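Local coordinates for bifunctional protein PutA (Bdellovibrio bacteriovorus, PDB 5UR2) that probably oxidises proline to glutamate in two steps, joining a flavin-dependent proline dehydrogenase to an NAD-dependent glutamate semialdehyde dehydrogenase, at residues V495-V500 against V673-M678; D562-I567 against D599-Y604; D566-D571 against M678-E683; K574-Q579 against G592-A597. One frame throughout, in Å; residues are numbered along the deposited sequence.

Interaction 1 of 4, residues V495-V500 against V673-M678; sequences VNVNIV and VAWGLM
Trp675 meets the strand segment 495-500 with one face of its indole turned to Val497 and the strand backbone. CG stands anti to the backbone N (chi1 166°), which carries the indole out from the helix toward the strand. Val497 supplies the cover: its CG2 makes a CH-pi contact 3.8 Å from the centroid of the five-membered ring of Trp675, only 22° off the normal, while Val497 CG1 packs at 3.5 Å from Trp675 CE3. Val495 CG1 approaches obliquely, 3.9 Å from Trp675 NE1. At the six-membered end, backbone takes over, with Asn498 O lying 3.3 Å from Trp675 CZ3; Val500 CG2 reaches Trp675 CZ3 at 3.8 Å, its side chain crossing that of the tryptophan at about a right angle. One turn on, Met678 bends at chi2 and brings CE within 3.7 Å of Val500 CG1. No hydrogen bond joins the segments, so apolar surface and ring-backbone contact carry the join. The strand axis passes 9.6 Å from the axis of helix segment 673-678 at 65°. Strand 495-501 pairs with strand 523-528 in a small mixed sheet, and Phe693 touches Val497, Trp675 and Met678, so strand 691-693 also backs the contact between this sheet and helix 671-684.

Interaction 2 of 4, residues D562-I567 against D599-Y604; sequences DKLADI and DFCRYY
A single arginine, Arg602, lies with its guanidinium over a methyl group while two aspartates of the facing helix meet its edge. Ala565 CB stands 3.5 Å above the guanidinium plane of Arg602, displaced from the centre of the group. The firm bond runs from Arg602 NH2 to Asp566 OD1 at 2.8 Å, nearly straight at 168°; the oxygen lies close to the guanidinium plane and is met nearly along its C-O axis, although the two group planes are turned 45° apart. Asp562, one helical turn earlier, gives a long salt bridge whose hydrogen bond is weak, Arg602 NH1 to Asp562 OD1 at 3.4 Å. The arginine chain bends at chi2 (-141°) on its way to these acids. One water donates to Arg602 O at 2.9 Å and, weakly, to Asp562 OD1, adding a second path between the helices.

Beneath these charges the helices come close, their axes 8.6 Å apart and nearly antiparallel. Small side chains permit it: Ala565 CB meets Cys601 CB at 3.7 Å, and Cys601 SG packs 3.9 Å from Leu564 CD2. Thr653 of helix 646-657 touches both Leu564 and Cys601, closing the inner side of this helix pair in the aldehyde dehydrogenase part of the chain. Asp562 also uses OD2 in a salt bridge with Arg609, one of two arginines on helix 587-611 that it joins. The outcome is a charge network in which two carboxylates probably stabilise the cationic form of Arg602, and the arginine in turn should ease repulsion between the acids.

Interaction 3 of 4, residues D566-D571 against M678-E683; sequences DIMTRD and MKMIQE
Arg570 NH2 is shared by two carboxylates, giving 2.9 Å to Glu683 OE1 and 3.0 Å to Asp571 OD2, in a three-residue salt-bridge network at a helix-helix packing contact of the aldehyde dehydrogenase fold. Glu683 is gripped end-on: NH2 reaches the syn lone pair of OE1, while Arg570 NH1 meets Glu683 OE2 at 2.9 Å, on the syn side but somewhat out of the carboxylate plane. The guanidinium and the Glu683 carboxylate are only 22° from coplanar, which suits an end-on pair. Asp571 is gripped side-on through NE and NH2 instead. Its OD1 receives Arg570 NE at 2.8 Å and 176°, with the donor above the carboxylate plane. Four bonds thus fix the rotation of the guanidinium. A bend at chi3 turns the head so that both acids lie along its edge, and its positive charge probably offsets the repulsion between them.

The buried half of the contact is apolar. Ile567, whose neighbour Asp566 faces another helix, directs its CG2 to Met680 CG at 3.7 Å, and its CD1 lies against the aliphatic part of Glu683, so the acid's chain joins the oily patch before its carboxylate reaches Arg570. Helix segments 566-570 and 678-683 cross at 125°, their axes 10.3 Å apart. Met568 also touches Ala597 and Ile598 of helix 587-611. Between the two helices here, Met680 bends at chi3, and its CE ends 3.6 Å from Met568 CG.

Interaction 4 of 4, residues K574-Q579 against G592-A597; sequences KLIATQ and GDIGEA
Gln579 and Asp593 form the polar bond of this helix pair, with Gln579 NE2 donating to Asp593 OD2 at 2.9 Å. The donor stands above the carboxylate, 45° out of its plane, and the amide and carboxylate planes are 76° apart, so the groups meet across one another instead of lying side by side. Gln579 OE1 lies 3.3 Å from Asp593 CB, alongside the carboxylate's stem. The same amide's nitrogen, Gln579 NE2, passes 3.3 Å from Ile594 CD1, leaving the glutamine head seated between an acid and a methyl group. Ile594 is the apolar wedge: its CD1 reaches Leu575 CB at 3.6 Å, and its CG1 meets Ile576 CG1 at 3.8 Å.

Around this shell, helix segments 574-579 and 592-597 cross at 123°. Met482 of helix 476-491 packs on Ile576, and Met680 of helix 671-684 on Leu575. The carboxylate of Asp593 has further partners: OD1 makes a salt bridge with Lys585, and OD2 accepts the backbone NH groups of Leu645 and Ala646. The Asp593 side chain is about 11 Å from that of Glu746, a predicted active-site residue, consistent with a place some way from the predicted active site. With three hydrogen-bond donors on OD2 and a lysine on OD1, this buried acid is well compensated, and these partners would be expected to stabilise its charged form.

How the interactions relate
Three contacts are helix-helix and interaction 1 is strand-helix, all on the same side of the chain's centre. Interactions 2 and 3 share helix 554-570, and interactions 1 and 3 share helix 671-684, while helix 587-611 serves interactions 2 and 4. Interaction 1 has no hydrogen bond, relying on an indole and a methionine. Interactions 2 and 3 put charge networks at exposed edges over apolar interiors; interaction 4, more buried, has a single side-chain bond to a compensated acid. Some of the touches between them are apolar: Leu677 CD1 meets Met568 CE at 3.7 Å, and Met680 SD lies 3.8 Å from Leu575 CD1, linking interaction 3 to interaction 4.

Interaction 1 of 4, residues V495-V500 against V673-M678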
loop_
_atom_site.group_PDB
_atom_site.type_symbol
_atom_site.label_atom_id
_atom_site.label_comp_id
_atom_site.label_asym_id
_atom_site.label_seq_id
_atom_site.Cartn_x
_atom_site.Cartn_y
_atom_site.Cartn_z
ATOM N N VAL B 495 36.335 -10.709 -23.867
ATOM C CA VAL B 495 36.207 -9.558 -22.977
ATOM C C VAL B 495 36.887 -9.882 -21.652
ATOM O O VAL B 495 36.558 -10.879 -21.002
ATOM C CB VAL B 495 34.731 -9.196 -22.773
ATOM C CG1 VAL B 495 34.595 -8.029 -21.820
ATOM C CG2 VAL B 495 34.096 -8.877 -24.131
ATOM N N ASN B 496 37.873 -9.074 -21.278
ATOM C CA ASN B 496 38.543 -9.206 -19.991
ATOM C C ASN B 496 37.747 -8.451 -18.934
ATOM O O ASN B 496 37.589 -7.232 -19.028
ATOM C CB ASN B 496 39.970 -8.677 -20.075
ATOM C CG ASN B 496 40.826 -9.506 -20.991
ATOM O OD1 ASN B 496 41.236 -10.608 -20.631
ATOM N ND2 ASN B 496 41.085 -8.996 -22.197
ATOM N N VAL B 497 37.242 -9.173 -17.936
ATOM C CA VAL B 497 36.369 -8.604 -16.919
ATOM C C VAL B 497 37.133 -8.534 -15.608
ATOM O O VAL B 497 37.701 -9.534 -15.153
ATOM C CB VAL B 497 35.066 -9.406 -16.771
ATOM C CG1 VAL B 497 34.270 -8.896 -15.576
ATOM C CG2 VAL B 497 34.218 -9.283 -18.053
ATOM N N ASN B 498 37.134 -7.357 -15.002
ATOM C CA ASN B 498 37.803 -7.132 -13.733
ATOM C C ASN B 498 36.784 -7.024 -12.615
ATOM O O ASN B 498 35.615 -6.700 -12.836
ATOM C CB ASN B 498 38.655 -5.861 -13.777
ATOM C CG ASN B 498 39.882 -6.028 -14.624
ATOM O OD1 ASN B 498 40.510 -7.092 -14.610
ATOM N ND2 ASN B 498 40.249 -4.977 -15.363
ATOM N N ILE B 499 37.252 -7.323 -11.403
ATOM C CA ILE B 499 36.520 -6.977 -10.195
ATOM C C ILE B 499 36.495 -5.461 -10.050
ATOM O O ILE B 499 37.474 -4.777 -10.385
ATOM C CB ILE B 499 37.197 -7.641 -8.985
ATOM C CG1 ILE B 499 37.338 -9.139 -9.213
ATOM C CG2 ILE B 499 36.422 -7.373 -7.714
ATOM C CD1 ILE B 499 38.579 -9.719 -8.544
ATOM N N VAL B 500 35.386 -4.913 -9.546
ATOM C CA VAL B 500 35.278 -3.468 -9.349
ATOM C C VAL B 500 34.797 -3.184 -7.935
ATOM O O VAL B 500 33.634 -3.438 -7.611
ATOM C CB VAL B 500 34.347 -2.802 -10.365
ATOM C CG1 VAL B 500 34.388 -1.305 -10.152
ATOM C CG2 VAL B 500 34.782 -3.153 -11.773
ATOM N N VAL B 673 27.878 -10.063 -19.205
ATOM C CA VAL B 673 26.669 -9.234 -19.172
ATOM C C VAL B 673 26.696 -8.318 -17.957
ATOM O O VAL B 673 26.437 -7.108 -18.051
ATOM C CB VAL B 673 25.404 -10.113 -19.179
ATOM C CG1 VAL B 673 24.140 -9.268 -18.926
ATOM C CG2 VAL B 673 25.275 -10.847 -20.503
ATOM N N ALA B 674 27.012 -8.882 -16.794
ATOM C CA ALA B 674 26.985 -8.102 -15.560
ATOM C C ALA B 674 28.080 -7.043 -15.540
ATOM O O ALA B 674 27.916 -5.983 -14.922
ATOM C CB ALA B 674 27.097 -9.033 -14.364
ATOM N N TRP B 675 29.211 -7.336 -16.178
ATOM C CA TRP B 675 30.262 -6.341 -16.350
ATOM C C TRP B 675 29.728 -5.127 -17.096
ATOM O O TRP B 675 29.958 -3.983 -16.684
ATOM C CB TRP B 675 31.431 -7.012 -17.070
ATOM C CG TRP B 675 32.528 -6.168 -17.668
ATOM C CD1 TRP B 675 32.755 -5.960 -19.001
ATOM C CD2 TRP B 675 33.595 -5.509 -16.971
ATOM N NE1 TRP B 675 33.892 -5.199 -19.177
ATOM C CE2 TRP B 675 34.424 -4.908 -17.947
ATOM C CE3 TRP B 675 33.929 -5.363 -15.617
ATOM C CZ2 TRP B 675 35.557 -4.159 -17.610
ATOM C CZ3 TRP B 675 35.060 -4.624 -15.284
ATOM C CH2 TRP B 675 35.855 -4.025 -16.278
ATOM N N GLY B 676 28.939 -5.362 -18.149
ATOM C CA GLY B 676 28.274 -4.255 -18.812
ATOM C C GLY B 676 27.375 -3.471 -17.871
ATOM O O GLY B 676 27.345 -2.239 -17.917
ATOM N N LEU B 677 26.651 -4.170 -16.982
ATOM C CA LEU B 677 25.809 -3.466 -16.014
ATOM C C LEU B 677 26.641 -2.574 -15.101
ATOM O O LEU B 677 26.269 -1.422 -14.839
ATOM C CB LEU B 677 24.978 -4.454 -15.183
ATOM C CG LEU B 677 24.131 -3.822 -14.061
ATOM C CD1 LEU B 677 23.029 -2.889 -14.584
ATOM C CD2 LEU B 677 23.507 -4.885 -13.153
ATOM N N MET B 678 27.772 -3.087 -14.608
ATOM C CA MET B 678 28.602 -2.297 -13.702
ATOM C C MET B 678 29.141 -1.040 -14.389
ATOM O O MET B 678 29.200 0.036 -13.779
ATOM C CB MET B 678 29.752 -3.159 -13.167
ATOM C CG MET B 678 30.593 -2.465 -12.097
ATOM S SD MET B 678 29.615 -1.993 -10.683
ATOM C CE MET B 678 30.685 -0.785 -9.903
#

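Interaction 2 of 4, residues D562-I567 against D599-Y604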
loop_
_atom_site.group_PDB
_atom_site.type_symbol
_atom_site.label_atom_id
_atom_site.label_comp_id
_atom_site.label_asym_id
_atom_site.label_seq_id
_atom_site.Cartn_x
_atom_site.Cartn_y
_atom_site.Cartn_z
ATOM N N ASP B 562 17.035 6.282 -12.786
ATOM C CA ASP B 562 16.490 6.691 -14.081
ATOM C C ASP B 562 17.594 6.869 -15.114
ATOM O O ASP B 562 17.426 6.496 -16.280
ATOM C CB ASP B 562 15.678 7.982 -13.949
ATOM C CG ASP B 562 14.228 7.728 -13.558
ATOM O OD1 ASP B 562 13.639 6.711 -14.003
ATOM O OD2 ASP B 562 13.670 8.571 -12.835
ATOM N N LYS B 563 18.727 7.453 -14.711
ATOM C CA LYS B 563 19.810 7.641 -15.663
ATOM C C LYS B 563 20.350 6.298 -16.126
ATOM O O LYS B 563 20.641 6.119 -17.314
ATOM C CB LYS B 563 20.931 8.491 -15.055
ATOM C CG LYS B 563 21.936 9.008 -16.096
ATOM C CD LYS B 563 22.989 9.937 -15.474
ATOM C CE LYS B 563 24.031 10.399 -16.507
ATOM N NZ LYS B 563 25.197 11.074 -15.858
ATOM N N LEU B 564 20.440 5.324 -15.209
ATOM C CA LEU B 564 20.836 3.971 -15.593
ATOM C C LEU B 564 19.912 3.418 -16.680
ATOM O O LEU B 564 20.379 2.876 -17.687
ATOM C CB LEU B 564 20.841 3.059 -14.364
ATOM C CG LEU B 564 21.106 1.576 -14.636
ATOM C CD1 LEU B 564 22.444 1.422 -15.326
ATOM C CD2 LEU B 564 21.031 0.715 -13.357
ATOM N N ALA B 565 18.596 3.583 -16.507
ATOM C CA ALA B 565 17.635 3.144 -17.518
ATOM C C ALA B 565 17.850 3.850 -18.853
ATOM O O ALA B 565 17.720 3.228 -19.918
ATOM C CB ALA B 565 16.205 3.395 -17.027
ATOM N N ASP B 566 18.176 5.147 -18.823
ATOM C CA ASP B 566 18.428 5.867 -20.065
ATOM C C ASP B 566 19.668 5.345 -20.759
ATOM O O ASP B 566 19.679 5.200 -21.983
ATOM C CB ASP B 566 18.586 7.361 -19.801
ATOM C CG ASP B 566 17.316 7.991 -19.265
ATOM O OD1 ASP B 566 16.220 7.459 -19.514
ATOM O OD2 ASP B 566 17.424 9.000 -18.569
ATOM N N ILE B 567 20.716 5.041 -19.989
ATOM C CA ILE B 567 21.926 4.491 -20.586
ATOM C C ILE B 567 21.642 3.122 -21.192
ATOM O O ILE B 567 22.067 2.829 -22.317
ATOM C CB ILE B 567 23.047 4.455 -19.539
ATOM C CG1 ILE B 567 23.515 5.884 -19.251
ATOM C CG2 ILE B 567 24.179 3.512 -19.966
ATOM C CD1 ILE B 567 24.311 6.011 -17.970
ATOM N N ASP B 599 12.582 -1.708 -17.267
ATOM C CA ASP B 599 11.327 -1.643 -16.527
ATOM C C ASP B 599 11.562 -1.682 -15.022
ATOM O O ASP B 599 10.914 -0.940 -14.279
ATOM C CB ASP B 599 10.392 -2.787 -16.947
ATOM C CG ASP B 599 9.748 -2.568 -18.315
ATOM O OD1 ASP B 599 9.797 -1.421 -18.843
ATOM O OD2 ASP B 599 9.156 -3.551 -18.852
ATOM N N PHE B 600 12.450 -2.571 -14.552
ATOM C CA PHE B 600 12.767 -2.633 -13.120
ATOM C C PHE B 600 13.282 -1.287 -12.618
ATOM O O PHE B 600 12.833 -0.777 -11.579
ATOM C CB PHE B 600 13.803 -3.736 -12.848
ATOM C CG PHE B 600 13.227 -5.137 -12.768
ATOM C CD1 PHE B 600 12.055 -5.393 -12.053
ATOM C CD2 PHE B 600 13.878 -6.200 -13.382
ATOM C CE1 PHE B 600 11.525 -6.682 -11.966
ATOM C CE2 PHE B 600 13.358 -7.515 -13.308
ATOM C CZ PHE B 600 12.175 -7.742 -12.597
ATOM N N CYS B 601 14.232 -0.702 -13.353
ATOM C CA CYS B 601 14.762 0.616 -13.034
ATOM C C CYS B 601 13.647 1.633 -12.855
ATOM O O CYS B 601 13.543 2.301 -11.816
ATOM C CB CYS B 601 15.697 1.081 -14.150
ATOM S SG CYS B 601 17.264 0.227 -14.234
ATOM N N ARG B 602 12.808 1.777 -13.879
ATOM C CA ARG B 602 11.800 2.829 -13.827
ATOM C C ARG B 602 10.739 2.529 -12.776
ATOM O O ARG B 602 10.289 3.438 -12.075
ATOM C CB ARG B 602 11.162 3.013 -15.208
ATOM C CG ARG B 602 12.190 3.326 -16.269
ATOM C CD ARG B 602 11.630 4.343 -17.223
ATOM N NE ARG B 602 12.491 4.536 -18.382
ATOM C CZ ARG B 602 13.535 5.357 -18.424
ATOM N NH1 ARG B 602 13.895 6.061 -17.354
ATOM N NH2 ARG B 602 14.229 5.472 -19.549
ATOM N N TYR B 603 10.344 1.259 -12.639
ATOM C CA TYR B 603 9.296 0.912 -11.682
ATOM C C TYR B 603 9.768 1.107 -10.244
ATOM O O TYR B 603 9.055 1.692 -9.421
ATOM C CB TYR B 603 8.841 -0.521 -11.910
ATOM C CG TYR B 603 7.687 -0.981 -11.041
ATOM C CD1 TYR B 603 6.367 -0.852 -11.476
ATOM C CD2 TYR B 603 7.916 -1.578 -9.798
ATOM C CE1 TYR B 603 5.284 -1.306 -10.684
ATOM C CE2 TYR B 603 6.859 -2.022 -9.005
ATOM C CZ TYR B 603 5.545 -1.888 -9.451
ATOM O OH TYR B 603 4.509 -2.335 -8.665
ATOM N N TYR B 604 10.966 0.628 -9.911
ATOM C CA TYR B 604 11.397 0.800 -8.529
ATOM C C TYR B 604 11.713 2.262 -8.255
ATOM O O TYR B 604 11.483 2.738 -7.140
ATOM C CB TYR B 604 12.590 -0.114 -8.206
ATOM C CG TYR B 604 12.220 -1.588 -8.309
ATOM C CD1 TYR B 604 10.976 -2.042 -7.872
ATOM C CD2 TYR B 604 13.091 -2.509 -8.893
ATOM C CE1 TYR B 604 10.613 -3.379 -7.972
ATOM C CE2 TYR B 604 12.740 -3.854 -9.019
ATOM C CZ TYR B 604 11.492 -4.280 -8.558
ATOM O OH TYR B 604 11.131 -5.602 -8.675
HETATM O O HOH W 1 10.455 6.043 -13.331
#

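Interaction 3 of 4, residues D566-D571 against M678-E683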
loop_
_atom_site.group_PDB
_atom_site.type_symbol
_atom_site.label_atom_id
_atom_site.label_comp_id
_atom_site.label_asym_id
_atom_site.label_seq_id
_atom_site.Cartn_x
_atom_site.Cartn_y
_atom_site.Cartn_z
ATOM N N ASP B 566 18.176 5.147 -18.823
ATOM C CA ASP B 566 18.428 5.867 -20.065
ATOM C C ASP B 566 19.668 5.345 -20.759
ATOM O O ASP B 566 19.679 5.200 -21.983
ATOM C CB ASP B 566 18.586 7.361 -19.801
ATOM C CG ASP B 566 17.316 7.991 -19.265
ATOM O OD1 ASP B 566 16.220 7.459 -19.514
ATOM O OD2 ASP B 566 17.424 9.000 -18.569
ATOM N N ILE B 567 20.716 5.041 -19.989
ATOM C CA ILE B 567 21.926 4.491 -20.586
ATOM C C ILE B 567 21.642 3.122 -21.192
ATOM O O ILE B 567 22.067 2.829 -22.317
ATOM C CB ILE B 567 23.047 4.455 -19.539
ATOM C CG1 ILE B 567 23.515 5.884 -19.251
ATOM C CG2 ILE B 567 24.179 3.512 -19.966
ATOM C CD1 ILE B 567 24.311 6.011 -17.970
ATOM N N MET B 568 20.877 2.283 -20.480
ATOM C CA MET B 568 20.453 1.006 -21.049
ATOM C C MET B 568 19.689 1.217 -22.353
ATOM O O MET B 568 19.877 0.467 -23.321
ATOM C CB MET B 568 19.572 0.237 -20.071
ATOM C CG MET B 568 20.260 -0.381 -18.861
ATOM S SD MET B 568 18.958 -1.084 -17.774
ATOM C CE MET B 568 19.986 -1.839 -16.501
ATOM N N THR B 569 18.813 2.229 -22.392
ATOM C CA THR B 569 18.059 2.506 -23.610
ATOM C C THR B 569 18.990 2.898 -24.758
ATOM O O THR B 569 18.834 2.424 -25.887
ATOM C CB THR B 569 17.028 3.601 -23.328
ATOM O OG1 THR B 569 16.187 3.204 -22.236
ATOM C CG2 THR B 569 16.170 3.897 -24.563
ATOM N N ARG B 570 19.981 3.746 -24.477
ATOM C CA ARG B 570 20.936 4.155 -25.502
ATOM C C ARG B 570 21.757 2.970 -26.013
ATOM O O ARG B 570 22.052 2.879 -27.210
ATOM C CB ARG B 570 21.847 5.238 -24.927
ATOM C CG ARG B 570 22.929 5.750 -25.876
ATOM C CD ARG B 570 24.015 6.465 -25.055
ATOM N NE ARG B 570 24.873 5.513 -24.339
ATOM C CZ ARG B 570 25.639 5.831 -23.297
ATOM N NH1 ARG B 570 25.636 7.070 -22.827
ATOM N NH2 ARG B 570 26.411 4.916 -22.725
ATOM N N ASP B 571 22.167 2.061 -25.125
ATOM C CA ASP B 571 23.068 0.987 -25.526
ATOM C C ASP B 571 22.322 -0.313 -25.841
ATOM O O ASP B 571 22.914 -1.398 -25.794
ATOM C CB ASP B 571 24.131 0.776 -24.449
ATOM C CG ASP B 571 25.109 1.961 -24.362
ATOM O OD1 ASP B 571 25.023 2.841 -25.227
ATOM O OD2 ASP B 571 25.954 2.030 -23.442
ATOM N N MET B 678 27.772 -3.087 -14.608
ATOM C CA MET B 678 28.602 -2.297 -13.702
ATOM C C MET B 678 29.141 -1.040 -14.389
ATOM O O MET B 678 29.200 0.036 -13.779
ATOM C CB MET B 678 29.752 -3.159 -13.167
ATOM C CG MET B 678 30.593 -2.465 -12.097
ATOM S SD MET B 678 29.615 -1.993 -10.683
ATOM C CE MET B 678 30.685 -0.785 -9.903
ATOM N N LYS B 679 29.529 -1.154 -15.661
ATOM C CA LYS B 679 30.053 0.001 -16.390
ATOM C C LYS B 679 28.986 1.075 -16.558
ATOM O O LYS B 679 29.286 2.279 -16.524
ATOM C CB LYS B 679 30.593 -0.450 -17.754
ATOM C CG LYS B 679 31.931 -1.180 -17.636
ATOM C CD LYS B 679 32.931 -0.290 -16.892
ATOM C CE LYS B 679 34.132 -1.052 -16.361
ATOM N NZ LYS B 679 34.856 -0.244 -15.316
ATOM N N MET B 680 27.737 0.654 -16.776
ATOM C CA MET B 680 26.641 1.603 -16.887
ATOM C C MET B 680 26.327 2.220 -15.531
ATOM O O MET B 680 26.041 3.421 -15.439
ATOM C CB MET B 680 25.398 0.914 -17.471
ATOM C CG MET B 680 25.589 0.322 -18.864
ATOM S SD MET B 680 24.057 -0.255 -19.640
ATOM C CE MET B 680 23.648 -1.723 -18.703
ATOM N N ILE B 681 26.416 1.421 -14.468
ATOM C CA ILE B 681 26.228 1.948 -13.122
ATOM C C ILE B 681 27.262 3.023 -12.835
ATOM O O ILE B 681 26.924 4.118 -12.370
ATOM C CB ILE B 681 26.279 0.801 -12.088
ATOM C CG1 ILE B 681 24.939 0.045 -12.060
ATOM C CG2 ILE B 681 26.658 1.298 -10.701
ATOM C CD1 ILE B 681 25.024 -1.288 -11.388
ATOM N N GLN B 682 28.523 2.764 -13.187
ATOM C CA GLN B 682 29.552 3.781 -13.014
ATOM C C GLN B 682 29.265 5.000 -13.879
ATOM O O GLN B 682 29.412 6.137 -13.419
ATOM C CB GLN B 682 30.935 3.211 -13.343
ATOM C CG GLN B 682 31.408 2.132 -12.349
ATOM C CD GLN B 682 32.813 1.617 -12.666
ATOM O OE1 GLN B 682 32.990 0.733 -13.494
ATOM N NE2 GLN B 682 33.806 2.153 -11.982
ATOM N N GLU B 683 28.832 4.786 -15.128
ATOM C CA GLU B 683 28.559 5.929 -15.997
ATOM C C GLU B 683 27.357 6.734 -15.500
ATOM O O GLU B 683 27.347 7.968 -15.584
ATOM C CB GLU B 683 28.341 5.468 -17.440
ATOM C CG GLU B 683 28.195 6.645 -18.381
ATOM C CD GLU B 683 27.777 6.266 -19.794
ATOM O OE1 GLU B 683 27.819 5.068 -20.149
ATOM O OE2 GLU B 683 27.381 7.184 -20.541
#

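Interaction 4 of 4, residues K574-Q579 against G592-A597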
loop_
_atom_site.group_PDB
_atom_site.type_symbol
_atom_site.label_atom_id
_atom_site.label_comp_id
_atom_site.label_asym_id
_atom_site.label_seq_id
_atom_site.Cartn_x
_atom_site.Cartn_y
_atom_site.Cartn_z
ATOM N N LYS B 574 23.950 -3.011 -28.161
ATOM C CA LYS B 574 25.179 -3.568 -27.606
ATOM C C LYS B 574 24.864 -4.533 -26.460
ATOM O O LYS B 574 25.514 -5.579 -26.309
ATOM C CB LYS B 574 26.092 -2.417 -27.158
ATOM C CG LYS B 574 27.513 -2.810 -26.781
ATOM C CD LYS B 574 28.352 -1.588 -26.385
ATOM C CE LYS B 574 29.811 -1.972 -26.054
ATOM N NZ LYS B 574 29.966 -2.688 -24.744
ATOM N N LEU B 575 23.822 -4.222 -25.679
ATOM C CA LEU B 575 23.418 -5.082 -24.571
ATOM C C LEU B 575 22.786 -6.371 -25.071
ATOM O O LEU B 575 23.005 -7.436 -24.485
ATOM C CB LEU B 575 22.455 -4.334 -23.645
ATOM C CG LEU B 575 23.077 -3.132 -22.935
ATOM C CD1 LEU B 575 22.039 -2.308 -22.176
ATOM C CD2 LEU B 575 24.178 -3.629 -22.002
ATOM N N ILE B 576 21.994 -6.303 -26.142
ATOM C CA ILE B 576 21.447 -7.529 -26.720
ATOM C C ILE B 576 22.571 -8.436 -27.190
ATOM O O ILE B 576 22.614 -9.630 -26.864
ATOM C CB ILE B 576 20.482 -7.212 -27.875
ATOM C CG1 ILE B 576 19.223 -6.549 -27.344
ATOM C CG2 ILE B 576 20.136 -8.486 -28.640
ATOM C CD1 ILE B 576 18.290 -6.044 -28.443
ATOM N N ALA B 577 23.508 -7.873 -27.951
ATOM C CA ALA B 577 24.563 -8.692 -28.537
ATOM C C ALA B 577 25.325 -9.463 -27.466
ATOM O O ALA B 577 25.635 -10.647 -27.654
ATOM C CB ALA B 577 25.510 -7.823 -29.369
ATOM N N THR B 578 25.583 -8.830 -26.313
ATOM C CA THR B 578 26.310 -9.520 -25.246
ATOM C C THR B 578 25.549 -10.750 -24.763
ATOM O O THR B 578 26.143 -11.810 -24.501
ATOM C CB THR B 578 26.564 -8.578 -24.071
ATOM O OG1 THR B 578 27.191 -7.389 -24.546
ATOM C CG2 THR B 578 27.476 -9.274 -22.998
ATOM N N GLN B 579 24.240 -10.612 -24.598
ATOM C CA GLN B 579 23.423 -11.731 -24.150
ATOM C C GLN B 579 23.318 -12.806 -25.222
ATOM O O GLN B 579 23.297 -14.003 -24.908
ATOM C CB GLN B 579 22.039 -11.239 -23.748
ATOM C CG GLN B 579 22.081 -10.192 -22.682
ATOM C CD GLN B 579 20.763 -10.102 -21.963
ATOM O OE1 GLN B 579 19.910 -10.976 -22.126
ATOM N NE2 GLN B 579 20.575 -9.044 -21.180
ATOM N N GLY B 592 13.837 -8.655 -25.008
ATOM C CA GLY B 592 12.928 -8.648 -23.879
ATOM C C GLY B 592 13.660 -8.522 -22.554
ATOM O O GLY B 592 13.147 -7.901 -21.615
ATOM N N ASP B 593 14.870 -9.098 -22.466
ATOM C CA ASP B 593 15.666 -8.986 -21.241
ATOM C C ASP B 593 16.056 -7.539 -20.963
ATOM O O ASP B 593 15.963 -7.070 -19.821
ATOM C CB ASP B 593 16.914 -9.867 -21.324
ATOM C CG ASP B 593 17.456 -10.245 -19.929
ATOM O OD1 ASP B 593 16.986 -11.248 -19.371
ATOM O OD2 ASP B 593 18.314 -9.523 -19.369
ATOM N N ILE B 594 16.505 -6.818 -21.993
ATOM C CA ILE B 594 16.845 -5.408 -21.815
ATOM C C ILE B 594 15.610 -4.610 -21.408
ATOM O O ILE B 594 15.675 -3.734 -20.527
ATOM C CB ILE B 594 17.478 -4.832 -23.095
ATOM C CG1 ILE B 594 18.565 -5.760 -23.644
ATOM C CG2 ILE B 594 18.019 -3.455 -22.830
ATOM C CD1 ILE B 594 19.596 -6.204 -22.638
ATOM N N GLY B 595 14.469 -4.887 -22.048
ATOM C CA GLY B 595 13.253 -4.163 -21.698
ATOM C C GLY B 595 12.856 -4.375 -20.247
ATOM O O GLY B 595 12.475 -3.432 -19.546
ATOM N N GLU B 596 12.941 -5.619 -19.780
ATOM C CA GLU B 596 12.627 -5.902 -18.385
ATOM C C GLU B 596 13.589 -5.175 -17.448
ATOM O O GLU B 596 13.162 -4.642 -16.416
ATOM C CB GLU B 596 12.640 -7.416 -18.140
ATOM C CG GLU B 596 12.127 -7.853 -16.749
ATOM C CD GLU B 596 12.120 -9.377 -16.543
ATOM O OE1 GLU B 596 12.524 -9.830 -15.466
ATOM O OE2 GLU B 596 11.696 -10.124 -17.437
ATOM N N ALA B 597 14.887 -5.112 -17.805
ATOM C CA ALA B 597 15.853 -4.419 -16.952
ATOM C C ALA B 597 15.524 -2.942 -16.850
ATOM O O ALA B 597 15.558 -2.361 -15.759
ATOM C CB ALA B 597 17.288 -4.597 -17.474
#